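Local coordinates for protein EvpC (Edwardsiella tarda, PDB 3EAA) that is a haemolysin-coregulated (Hcp-family) protein of the type VI secretion system, which probably assembles hexameric rings that form part of the secretion tube, at residues A[54-59]-A[125-130]. Residues are numbered along the deposited sequence; the frame is centred on the assembly and turned at random.
Sequences MSVLRV and TIDFAY
Val-59 and Ile-126 form a hydrogen-bonded pair of two antiparallel strands, their side chains side by side, and are joined by two backbone bonds, Val-59 N to Ile-126 O at 2.7 Å and Ile-126 N to Val-59 O. Two residues along, Phe-128 N donates to Leu-57 O at 3.0 Å, while the return bond from Leu-57 N to Phe-128 O is weak. On the buried face, Leu-57 and Phe-128 lie side by side. The Phe-128 ring presents its edge to Val-59, CE1 lying 4.0 Å from CB, while Ile-126 CG2 sits on one ring face, offset toward the rim. Leu-57 packs on Leu-83 and Leu-85 of strand 80-88, and Phe-128 on Leu-83, so apolar side chains suit this buried side.

The other face carries the non-hydrogen-bonded pair Arg-58 and Asp-127, a charged pair suited to a more open surface. Their salt bridge runs from Arg-58 NE to Asp-127 OD1 at 3.1 Å. The bond is weak and bent, 126° at the hydrogen; the two planes stand 88° apart, and OD2 lies over one face of the guanidinium, so this is not the two-bond, side-on pairing.

Past the strand pairing, with CG between the backbone N and the carbonyl carbon (chi1 52°), the Tyr-130 ring extends back toward 54-59, and its edge meets Ser-55 O and Val-56 CA. Its hydroxyl donates to Ser-55 O at 2.6 Å, in the carbonyl plane. Trp-32 NE1 also bonds this hydroxyl, and Phe-102 meets the tyrosine ring edge-to-face.

Strands 32-36 and 105-113 flank the pair, placing it centrally in a four-stranded sheet of the Hcp beta-barrel fold. Backbone bonds thus set the register and apolar side chains fill the buried face, whereas the more open face adds one weak, bent salt bridge; the Tyr-130 hydroxyl extends the pairing by taking up the Ser-55 carbonyl.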
loop_
_atom_site.group_PDB
_atom_site.type_symbol
_atom_site.label_atom_id
_atom_site.label_comp_id
_atom_site.label_asym_id
_atom_site.label_seq_id
_atom_site.Cartn_x
_atom_site.Cartn_y
_atom_site.Cartn_z
HETATM N N MSE A 54 -0.408 27.557 1.829
HETATM C CA MSE A 54 -0.189 27.133 0.479
HETATM C C MSE A 54 0.883 26.110 0.286
HETATM O O MSE A 54 1.812 26.021 1.016
HETATM C CB MSE A 54 -0.023 28.329 -0.432
HETATM C CG MSE A 54 -0.871 29.420 -0.116
HETATM SE SE MSE A 54 -0.124 31.314 -1.123
HETATM C CE MSE A 54 -1.620 30.000 -2.188
ATOM N N SER A 55 0.717 25.319 -0.748
ATOM C CA SER A 55 1.645 24.262 -1.094
ATOM C C SER A 55 2.607 24.474 -2.219
ATOM O O SER A 55 2.412 25.301 -3.026
ATOM C CB SER A 55 0.951 22.921 -1.247
ATOM O OG SER A 55 0.655 22.635 -2.550
ATOM N N VAL A 56 3.680 23.726 -2.256
ATOM C CA VAL A 56 4.569 23.840 -3.390
ATOM C C VAL A 56 3.804 23.385 -4.621
ATOM O O VAL A 56 2.768 22.722 -4.506
ATOM C CB VAL A 56 5.812 22.975 -3.183
ATOM C CG1 VAL A 56 6.801 23.200 -4.291
ATOM C CG2 VAL A 56 6.448 23.299 -1.841
ATOM N N LEU A 57 4.293 23.769 -5.794
ATOM C CA LEU A 57 3.743 23.271 -7.044
ATOM C C LEU A 57 4.630 22.131 -7.489
ATOM O O LEU A 57 5.850 22.254 -7.467
ATOM C CB LEU A 57 3.751 24.361 -8.105
ATOM C CG LEU A 57 3.469 23.894 -9.531
ATOM C CD1 LEU A 57 1.981 23.825 -9.796
ATOM C CD2 LEU A 57 4.125 24.816 -10.533
ATOM N N ARG A 58 4.027 21.013 -7.872
ATOM C CA ARG A 58 4.805 19.845 -8.264
ATOM C C ARG A 58 4.697 19.587 -9.746
ATOM O O ARG A 58 3.688 19.090 -10.239
ATOM C CB ARG A 58 4.340 18.598 -7.522
ATOM C CG ARG A 58 4.647 18.610 -6.058
ATOM C CD ARG A 58 4.554 17.225 -5.490
ATOM N NE ARG A 58 5.788 16.475 -5.668
ATOM C CZ ARG A 58 6.080 15.388 -4.965
ATOM N NH1 ARG A 58 5.218 14.951 -4.054
ATOM N NH2 ARG A 58 7.221 14.739 -5.163
ATOM N N VAL A 59 5.758 19.892 -10.461
ATOM C CA VAL A 59 5.704 19.741 -11.893
ATOM C C VAL A 59 6.245 18.390 -12.326
ATOM O O VAL A 59 7.175 17.868 -11.732
ATOM C CB VAL A 59 6.424 20.903 -12.591
ATOM C CG1 VAL A 59 6.965 20.475 -13.947
ATOM C CG2 VAL A 59 5.471 22.065 -12.727
ATOM N N THR A 125 10.738 15.209 -11.835
ATOM C CA THR A 125 9.705 15.819 -11.012
ATOM C C THR A 125 10.277 16.992 -10.240
ATOM O O THR A 125 11.208 16.832 -9.462
ATOM C CB THR A 125 9.135 14.821 -10.017
ATOM O OG1 THR A 125 8.739 13.635 -10.718
ATOM C CG2 THR A 125 7.937 15.424 -9.277
ATOM N N ILE A 126 9.710 18.172 -10.457
ATOM C CA ILE A 126 10.243 19.389 -9.860
ATOM C C ILE A 126 9.287 20.079 -8.886
ATOM O O ILE A 126 8.103 20.283 -9.176
ATOM C CB ILE A 126 10.646 20.423 -10.925
ATOM C CG1 ILE A 126 11.555 19.800 -11.976
ATOM C CG2 ILE A 126 11.339 21.598 -10.271
ATOM C CD1 ILE A 126 10.810 19.220 -13.128
ATOM N N ASP A 127 9.820 20.458 -7.730
ATOM C CA ASP A 127 9.047 21.200 -6.753
ATOM C C ASP A 127 9.467 22.662 -6.743
ATOM O O ASP A 127 10.635 22.994 -6.539
ATOM C CB ASP A 127 9.171 20.571 -5.363
ATOM C CG ASP A 127 8.301 19.328 -5.205
ATOM O OD1 ASP A 127 7.800 18.816 -6.229
ATOM O OD2 ASP A 127 8.098 18.870 -4.058
ATOM N N PHE A 128 8.489 23.527 -6.978
ATOM C CA PHE A 128 8.706 24.954 -7.064
ATOM C C PHE A 128 8.160 25.675 -5.842
ATOM O O PHE A 128 6.944 25.780 -5.665
ATOM C CB PHE A 128 8.020 25.496 -8.302
ATOM C CG PHE A 128 8.726 25.170 -9.576
ATOM C CD1 PHE A 128 8.203 24.242 -10.443
ATOM C CD2 PHE A 128 9.900 25.810 -9.917
ATOM C CE1 PHE A 128 8.840 23.950 -11.626
ATOM C CE2 PHE A 128 10.537 25.527 -11.097
ATOM C CZ PHE A 128 10.009 24.594 -11.956
ATOM N N ALA A 129 9.063 26.157 -4.992
ATOM C CA ALA A 129 8.671 27.011 -3.875
ATOM C C ALA A 129 8.515 28.467 -4.343
ATOM O O ALA A 129 9.163 28.882 -5.302
ATOM C CB ALA A 129 9.679 26.904 -2.758
ATOM N N TYR A 130 7.655 29.231 -3.674
ATOM C CA TYR A 130 7.322 30.588 -4.126
ATOM C C TYR A 130 6.911 31.543 -2.998
ATOM O O TYR A 130 6.928 31.181 -1.825
ATOM C CB TYR A 130 6.231 30.540 -5.211
ATOM C CG TYR A 130 4.986 29.750 -4.840
ATOM C CD1 TYR A 130 5.020 28.363 -4.712
ATOM C CD2 TYR A 130 3.773 30.393 -4.635
ATOM C CE1 TYR A 130 3.888 27.652 -4.380
ATOM C CE2 TYR A 130 2.636 29.686 -4.304
ATOM C CZ TYR A 130 2.700 28.321 -4.178
ATOM O OH TYR A 130 1.560 27.626 -3.845
#